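Local coordinates for 5'-deoxynucleotidase (Archaeoglobus fulgidus, PDB 1YNB), which probably hydrolyses 2'-deoxyribonucleoside 5'-monophosphates to the deoxyribonucleoside and phosphate, as a homodimeric, metal-dependent enzyme of the HD-domain family, at residues H74-A79 / E101-W106; S26-L31 / L35-A40. One frame throughout, in Å; residues are numbered along the deposited sequence.

Interaction 1: H74-A79 / E101-W106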
ATOM      1  N   HIS A  74      10.359   6.061  17.206  1.00 31.57           N
ATOM      2  CA  HIS A  74      11.437   6.984  16.898  1.00 33.87           C
ATOM      3  C   HIS A  74      11.061   8.423  16.549  1.00 34.20           C
ATOM      4  O   HIS A  74      11.605   9.361  17.122  1.00 34.84           O
ATOM      5  CB  HIS A  74      12.317   6.382  15.801  1.00 36.15           C
ATOM      6  CG  HIS A  74      13.644   7.058  15.654  1.00 38.98           C
ATOM      7  ND1 HIS A  74      14.309   7.142  14.446  1.00 38.98           N
ATOM      8  CD2 HIS A  74      14.442   7.657  16.568  1.00 39.09           C
ATOM      9  CE1 HIS A  74      15.461   7.764  14.627  1.00 41.21           C
ATOM     10  NE2 HIS A  74      15.565   8.088  15.905  1.00 39.65           N
ATOM     11  N   ASP A  75      10.131   8.641  15.632  1.00 33.99           N
ATOM     12  CA  ASP A  75       9.804  10.035  15.322  1.00 34.87           C
ATOM     13  C   ASP A  75       8.459  10.400  15.862  1.00 33.99           C
ATOM     14  O   ASP A  75       7.878  11.380  15.442  1.00 34.77           O
ATOM     15  CB  ASP A  75       9.790  10.265  13.806  1.00 35.58           C
ATOM     16  CG  ASP A  75      11.014   9.737  13.142  1.00 36.67           C
ATOM     17  OD1 ASP A  75      12.123   9.961  13.688  1.00 37.90           O
ATOM     18  OD2 ASP A  75      10.867   9.097  12.079  1.00 36.32           O
ATOM     19  N   LEU A  76       7.961   9.629  16.821  1.00 32.92           N
ATOM     20  CA  LEU A  76       6.631   9.881  17.296  1.00 32.54           C
ATOM     21  C   LEU A  76       6.331  11.323  17.632  1.00 32.24           C
ATOM     22  O   LEU A  76       5.241  11.826  17.338  1.00 33.40           O
ATOM     23  CB  LEU A  76       6.328   8.965  18.480  1.00 32.96           C
ATOM     24  CG  LEU A  76       4.972   8.288  18.296  1.00 34.41           C
ATOM     25  CD1 LEU A  76       4.901   7.624  16.911  1.00 33.59           C
ATOM     26  CD2 LEU A  76       4.757   7.245  19.396  1.00 35.67           C
ATOM     27  N   HIS A  77       7.285  12.003  18.240  1.00 30.84           N
ATOM     28  CA  HIS A  77       7.055  13.397  18.605  1.00 32.27           C
ATOM     29  C   HIS A  77       6.804  14.277  17.374  1.00 29.87           C
ATOM     30  O   HIS A  77       6.236  15.347  17.505  1.00 30.95           O
ATOM     31  CB  HIS A  77       8.249  13.935  19.399  1.00 33.74           C
ATOM     32  CG  HIS A  77       9.524  13.904  18.628  1.00 34.95           C
ATOM     33  ND1 HIS A  77       9.961  14.973  17.874  1.00 37.63           N
ATOM     34  CD2 HIS A  77      10.386  12.892  18.380  1.00 35.01           C
ATOM     35  CE1 HIS A  77      11.032  14.616  17.188  1.00 35.25           C
ATOM     36  NE2 HIS A  77      11.308  13.357  17.473  1.00 36.44           N
ATOM     37  N   GLU A  78       7.218  13.832  16.189  1.00 28.58           N
ATOM     38  CA  GLU A  78       7.002  14.648  14.979  1.00 29.47           C
ATOM     39  C   GLU A  78       5.504  14.882  14.693  1.00 29.43           C
ATOM     40  O   GLU A  78       5.125  15.728  13.848  1.00 29.78           O
ATOM     41  CB  GLU A  78       7.699  14.007  13.776  1.00 29.62           C
ATOM     42  CG  GLU A  78       9.231  14.037  13.895  1.00 31.38           C
ATOM     43  CD  GLU A  78       9.946  13.483  12.674  1.00 32.06           C
ATOM     44  OE1 GLU A  78       9.290  12.860  11.809  1.00 31.49           O
ATOM     45  OE2 GLU A  78      11.185  13.652  12.580  1.00 32.65           O
ATOM     46  N   ALA A  79       4.655  14.144  15.405  1.00 29.44           N
ATOM     47  CA  ALA A  79       3.210  14.305  15.264  1.00 30.54           C
ATOM     48  C   ALA A  79       2.891  15.731  15.678  1.00 31.75           C
ATOM     49  O   ALA A  79       1.935  16.332  15.188  1.00 31.26           O
ATOM     50  CB  ALA A  79       2.472  13.339  16.176  1.00 30.01           C
ATOM     51  N   GLU A 101       7.893  13.855  26.043  1.00 45.80           N
ATOM     52  CA  GLU A 101       7.451  13.809  27.431  1.00 47.37           C
ATOM     53  C   GLU A 101       5.932  13.889  27.501  1.00 45.90           C
ATOM     54  O   GLU A 101       5.254  12.948  27.946  1.00 45.24           O
ATOM     55  CB  GLU A 101       8.056  14.985  28.209  1.00 49.17           C
ATOM     56  CG  GLU A 101       8.262  14.680  29.674  1.00 52.93           C
ATOM     57  CD  GLU A 101       9.276  13.570  29.860  1.00 55.62           C
ATOM     58  OE1 GLU A 101      10.486  13.837  29.625  1.00 55.75           O
ATOM     59  OE2 GLU A 101       8.862  12.431  30.219  1.00 56.66           O
ATOM     60  N   GLU A 102       5.416  15.029  27.051  1.00 44.78           N
ATOM     61  CA  GLU A 102       3.989  15.304  27.047  1.00 43.55           C
ATOM     62  C   GLU A 102       3.221  14.296  26.204  1.00 42.44           C
ATOM     63  O   GLU A 102       2.136  13.855  26.585  1.00 41.78           O
ATOM     64  CB  GLU A 102       3.743  16.716  26.530  1.00 44.63           C
ATOM     65  CG  GLU A 102       4.744  17.719  27.036  1.00 46.23           C
ATOM     66  CD  GLU A 102       4.254  19.140  26.906  1.00 47.06           C
ATOM     67  OE1 GLU A 102       3.556  19.445  25.912  1.00 47.59           O
ATOM     68  OE2 GLU A 102       4.574  19.959  27.798  1.00 48.77           O
ATOM     69  N   GLN A 103       3.786  13.916  25.064  1.00 40.49           N
ATOM     70  CA  GLN A 103       3.119  12.960  24.203  1.00 39.36           C
ATOM     71  C   GLN A 103       2.920  11.613  24.891  1.00 39.83           C
ATOM     72  O   GLN A 103       1.864  10.993  24.753  1.00 39.75           O
ATOM     73  CB  GLN A 103       3.912  12.780  22.915  1.00 39.07           C
ATOM     74  CG  GLN A 103       3.231  11.943  21.870  1.00 37.14           C
ATOM     75  CD  GLN A 103       4.091  11.815  20.621  1.00 38.16           C
ATOM     76  OE1 GLN A 103       5.258  11.402  20.696  1.00 35.73           O
ATOM     77  NE2 GLN A 103       3.523  12.173  19.463  1.00 35.64           N
ATOM     78  N   LEU A 104       3.910  11.166  25.662  1.00 40.24           N
ATOM     79  CA  LEU A 104       3.798   9.865  26.333  1.00 40.56           C
ATOM     80  C   LEU A 104       3.353   9.912  27.790  1.00 42.66           C
ATOM     81  O   LEU A 104       3.500   8.923  28.519  1.00 43.25           O
ATOM     82  CB  LEU A 104       5.123   9.111  26.235  1.00 38.50           C
ATOM     83  CG  LEU A 104       5.522   8.771  24.795  1.00 39.04           C
ATOM     84  CD1 LEU A 104       6.897   8.176  24.785  1.00 37.50           C
ATOM     85  CD2 LEU A 104       4.515   7.803  24.183  1.00 38.30           C
ATOM     86  N   SER A 105       2.790  11.040  28.209  1.00 44.53           N
ATOM     87  CA  SER A 105       2.327  11.198  29.594  1.00 45.67           C
ATOM     88  C   SER A 105       1.384  10.081  30.044  1.00 46.82           C
ATOM     89  O   SER A 105       1.307   9.759  31.231  1.00 47.86           O
ATOM     90  CB  SER A 105       1.627  12.549  29.767  1.00 45.88           C
ATOM     91  OG  SER A 105       0.447  12.631  28.980  1.00 45.84           O
ATOM     92  N   TRP A 106       0.672   9.478  29.101  1.00 46.81           N
ATOM     93  CA  TRP A 106      -0.253   8.409  29.443  1.00 47.54           C
ATOM     94  C   TRP A 106       0.467   7.147  29.931  1.00 48.63           C
ATOM     95  O   TRP A 106      -0.145   6.288  30.565  1.00 48.71           O
ATOM     96  CB  TRP A 106      -1.134   8.050  28.238  1.00 46.25           C
ATOM     97  CG  TRP A 106      -0.366   7.520  27.077  1.00 45.02           C
ATOM     98  CD1 TRP A 106       0.216   8.244  26.080  1.00 44.16           C
ATOM     99  CD2 TRP A 106      -0.017   6.146  26.832  1.00 44.60           C
ATOM    100  NE1 TRP A 106       0.909   7.411  25.229  1.00 43.23           N
ATOM    101  CE2 TRP A 106       0.785   6.120  25.667  1.00 43.61           C
ATOM    102  CE3 TRP A 106      -0.301   4.936  27.489  1.00 44.20           C
ATOM    103  CZ2 TRP A 106       1.312   4.932  25.143  1.00 43.46           C
ATOM    104  CZ3 TRP A 106       0.226   3.750  26.965  1.00 43.68           C
ATOM    105  CH2 TRP A 106       1.024   3.761  25.803  1.00 44.71           C
TER
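Q103 sends CG away from its own backbone N (chi1 -173°) and stays extended beyond it, which carries its amide from the end of helix 96-103 to the backbone of L76 and H77. L76 and H77 are the middle residues of a type I beta turn, D75 to E78, that leads into helix 78-81; it begins at the second residue of H74 and D75, probably the His-Asp pair that gives the HD-domain family its name. The Q103 amide does nearly all the touching. Its NE2 donates to L76 O at 2.8 Å, almost straight at 167°, and the oxygen lies in the plane of the amide. Seen from L76, however, the donor stands 61° above the carbonyl plane. A79 N, at 3.1 Å, reaches L76 O from the opposite face, so two N-H groups grip one buried carbonyl. The other end of the amide turns to the side chain of L76, which crosses Q103 at about a right angle and brings L76 CB to 3.5 Å from Q103 OE1. H77 N also lies near OE1, but the angle is too poor for a bond. Outside the pair, Q103 NE2 hydrogen-bonds to E16 OE2 of helix 8-18, which ties three parts of the fold together at one amide and should fix its rotation, while L76 packs on F44 of the second subunit. On the NE2 side of the amide, the methyl CB of A79 lies 3.6 Å from Q103 NE2.

Interaction 2: S26-L31 / L35-A40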
ATOM      1  N   SER A  26       9.092  15.482   4.823  1.00 18.18           N
ATOM      2  CA  SER A  26       9.300  16.781   4.163  1.00 19.41           C
ATOM      3  C   SER A  26      10.435  17.038   3.223  1.00 18.62           C
ATOM      4  O   SER A  26      10.292  17.924   2.343  1.00 19.42           O
ATOM      5  CB  SER A  26       9.310  17.898   5.224  1.00 18.90           C
ATOM      6  OG  SER A  26      10.439  17.723   6.078  1.00 25.19           O
ATOM      7  N   GLY A  27      11.546  16.340   3.419  1.00 18.20           N
ATOM      8  CA  GLY A  27      12.735  16.500   2.590  1.00 19.04           C
ATOM      9  C   GLY A  27      12.467  16.252   1.128  1.00 20.74           C
ATOM     10  O   GLY A  27      13.118  16.847   0.245  1.00 20.51           O
ATOM     11  N   TRP A  28      11.502  15.372   0.843  1.00 17.93           N
ATOM     12  CA  TRP A  28      11.165  15.083  -0.544  1.00 17.09           C
ATOM     13  C   TRP A  28      10.390  16.155  -1.300  1.00 16.53           C
ATOM     14  O   TRP A  28      10.452  16.189  -2.528  1.00 18.30           O
ATOM     15  CB  TRP A  28      10.318  13.842  -0.659  1.00 13.86           C
ATOM     16  CG  TRP A  28      10.892  12.627   0.066  1.00 14.77           C
ATOM     17  CD1 TRP A  28      10.321  11.986   1.126  1.00 13.61           C
ATOM     18  CD2 TRP A  28      12.115  11.944  -0.227  1.00 15.41           C
ATOM     19  NE1 TRP A  28      11.123  10.924   1.524  1.00 14.37           N
ATOM     20  CE2 TRP A  28      12.234  10.879   0.706  1.00 14.39           C
ATOM     21  CE3 TRP A  28      13.137  12.123  -1.180  1.00 13.88           C
ATOM     22  CZ2 TRP A  28      13.320  10.014   0.707  1.00 15.16           C
ATOM     23  CZ3 TRP A  28      14.228  11.264  -1.177  1.00 14.11           C
ATOM     24  CH2 TRP A  28      14.312  10.212  -0.235  1.00 15.31           C
ATOM     25  N   LEU A  29       9.631  16.971  -0.586  1.00 18.43           N
ATOM     26  CA  LEU A  29       8.799  17.975  -1.217  1.00 17.39           C
ATOM     27  C   LEU A  29       9.565  18.949  -2.098  1.00 19.25           C
ATOM     28  O   LEU A  29       9.062  19.320  -3.152  1.00 16.44           O
ATOM     29  CB  LEU A  29       8.030  18.765  -0.167  1.00 19.63           C
ATOM     30  CG  LEU A  29       7.100  17.895   0.706  1.00 19.53           C
ATOM     31  CD1 LEU A  29       6.678  18.705   1.922  1.00 19.97           C
ATOM     32  CD2 LEU A  29       5.914  17.427  -0.109  1.00 22.51           C
ATOM     33  N   LYS A  30      10.753  19.370  -1.657  1.00 19.74           N
ATOM     34  CA  LYS A  30      11.517  20.320  -2.465  1.00 21.63           C
ATOM     35  C   LYS A  30      12.044  19.700  -3.748  1.00 22.87           C
ATOM     36  O   LYS A  30      12.432  20.438  -4.688  1.00 23.95           O
ATOM     37  CB  LYS A  30      12.651  20.947  -1.647  1.00 25.34           C
ATOM     38  CG  LYS A  30      13.726  20.006  -1.238  1.00 28.01           C
ATOM     39  CD  LYS A  30      14.699  20.736  -0.305  1.00 31.85           C
ATOM     40  CE  LYS A  30      15.789  19.802   0.206  1.00 34.77           C
ATOM     41  NZ  LYS A  30      15.230  18.591   0.939  1.00 35.26           N
ATOM     42  N   LEU A  31      12.060  18.369  -3.828  1.00 19.76           N
ATOM     43  CA  LEU A  31      12.494  17.703  -5.047  1.00 21.24           C
ATOM     44  C   LEU A  31      11.345  17.612  -6.038  1.00 20.94           C
ATOM     45  O   LEU A  31      11.522  17.063  -7.129  1.00 21.65           O
ATOM     46  CB  LEU A  31      12.988  16.293  -4.770  1.00 22.97           C
ATOM     47  CG  LEU A  31      14.435  16.110  -4.348  1.00 25.14           C
ATOM     48  CD1 LEU A  31      14.676  16.909  -3.101  1.00 28.58           C
ATOM     49  CD2 LEU A  31      14.737  14.615  -4.121  1.00 27.55           C
ATOM     50  N   LEU A  35       3.328  13.498  -3.706  1.00 22.46           N
ATOM     51  CA  LEU A  35       2.623  12.807  -2.607  1.00 23.89           C
ATOM     52  C   LEU A  35       3.698  11.900  -2.111  1.00 20.76           C
ATOM     53  O   LEU A  35       3.745  10.721  -2.473  1.00 22.33           O
ATOM     54  CB  LEU A  35       1.489  11.957  -3.159  1.00 26.22           C
ATOM     55  CG  LEU A  35       0.369  12.818  -3.727  1.00 29.77           C
ATOM     56  CD1 LEU A  35      -0.597  11.947  -4.556  1.00 32.60           C
ATOM     57  CD2 LEU A  35      -0.352  13.473  -2.578  1.00 31.02           C
ATOM     58  N   PRO A  36       4.617  12.444  -1.319  1.00 18.63           N
ATOM     59  CA  PRO A  36       5.692  11.595  -0.831  1.00 15.54           C
ATOM     60  C   PRO A  36       5.233  10.671   0.304  1.00 12.22           C
ATOM     61  O   PRO A  36       4.164  10.839   0.843  1.00 12.95           O
ATOM     62  CB  PRO A  36       6.708  12.604  -0.327  1.00 15.30           C
ATOM     63  CG  PRO A  36       5.842  13.640   0.240  1.00 16.29           C
ATOM     64  CD  PRO A  36       4.738  13.816  -0.790  1.00 17.79           C
ATOM     65  N   GLU A  37       6.107   9.744   0.687  1.00 15.10           N
ATOM     66  CA  GLU A  37       5.801   8.853   1.820  1.00 12.94           C
ATOM     67  C   GLU A  37       5.470   9.718   3.054  1.00 14.69           C
ATOM     68  O   GLU A  37       5.922  10.875   3.182  1.00 14.84           O
ATOM     69  CB  GLU A  37       7.038   7.993   2.122  1.00 14.02           C
ATOM     70  CG  GLU A  37       8.357   8.777   2.099  1.00 13.00           C
ATOM     71  CD  GLU A  37       9.353   8.321   3.179  1.00 16.02           C
ATOM     72  OE1 GLU A  37      10.373   9.022   3.360  1.00 15.92           O
ATOM     73  OE2 GLU A  37       9.109   7.250   3.806  1.00 15.12           O
ATOM     74  N   SER A  38       4.706   9.155   3.989  1.00 11.60           N
ATOM     75  CA  SER A  38       4.337   9.852   5.222  1.00 13.36           C
ATOM     76  C   SER A  38       5.369   9.399   6.288  1.00 14.75           C
ATOM     77  O   SER A  38       6.111   8.421   6.081  1.00 15.41           O
ATOM     78  CB  SER A  38       2.913   9.455   5.683  1.00 14.96           C
ATOM     79  OG  SER A  38       2.861   8.070   5.996  1.00 16.08           O
ATOM     80  N   VAL A  39       5.424  10.117   7.393  1.00 15.45           N
ATOM     81  CA  VAL A  39       6.349   9.725   8.474  1.00 16.74           C
ATOM     82  C   VAL A  39       5.971   8.291   8.934  1.00 16.07           C
ATOM     83  O   VAL A  39       6.839   7.445   9.148  1.00 16.84           O
ATOM     84  CB  VAL A  39       6.242  10.719   9.622  1.00 17.88           C
ATOM     85  CG1 VAL A  39       7.080  10.203  10.847  1.00 19.14           C
ATOM     86  CG2 VAL A  39       6.804  12.064   9.159  1.00 20.20           C
ATOM     87  N   ALA A  40       4.676   8.035   9.079  1.00 17.18           N
ATOM     88  CA  ALA A  40       4.178   6.674   9.380  1.00 15.28           C
ATOM     89  C   ALA A  40       4.773   5.590   8.449  1.00 17.88           C
ATOM     90  O   ALA A  40       5.199   4.513   8.919  1.00 15.41           O
ATOM     91  CB  ALA A  40       2.617   6.654   9.271  1.00 15.86           C
TER
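The lead into helix 39-56, which carries H42, probably the first histidine of an HD-type site, is pinned here to the preceding loop through W28, P36 and E37. Residues 26-30 coil as a helix would but lack its regular hydrogen bonding, and the W28 side chain leaves this bend toward the other segment. Its NE1 donates to E37 OE1 at 2.7 Å and 168°. The oxygen sits at the indole edge, essentially in the ring plane, and accepts through its anti lone pair, while the carboxylate plane is turned 59° from the ring. The first torsion of E37 (chi1 43°) tucks CG over its own backbone, and a bend at chi2 carries the carboxylate to the indole; E37 CG itself comes to 3.5 Å from W28 NE1. Next to this polar pair P36 packs against both W28 and L29: P36 CB meets W28 CB at 3.8 Å, and P36 CG meets L29 CD2 at the same distance, the leucine crossing the proline at about a right angle. E37 also forms salt bridges, from OE1 to R25 and from OE2 to K21 of the second subunit. Helix 117-135 adjoins the contact: W28 packs on L128 and Q131 and meets Y135 edge-to-face, P36 touches Y135, and S38 is the N-cap of helix 39-56.

Interaction 2 comes first along the chain, and the centres of the two contacts lie about 21 Å apart, yet they meet at V39, in the first turn of helix 39-56. V39 CG1 packs 3.6 Å from E78 OE1 and 4.0 Å from D75 CB. The probable active site overlaps segment 74-79: the side chains of H74 and D75 converge with those of H42 and D124 in an HD-type pattern, with no metal bound to them here. Interaction 1 holds the turn that starts at D75, whereas interaction 2 holds the approach to H42, with E37 touching the pattern residues. Both also contact a second subunit, and L35 of interaction 2 reaches a third as well.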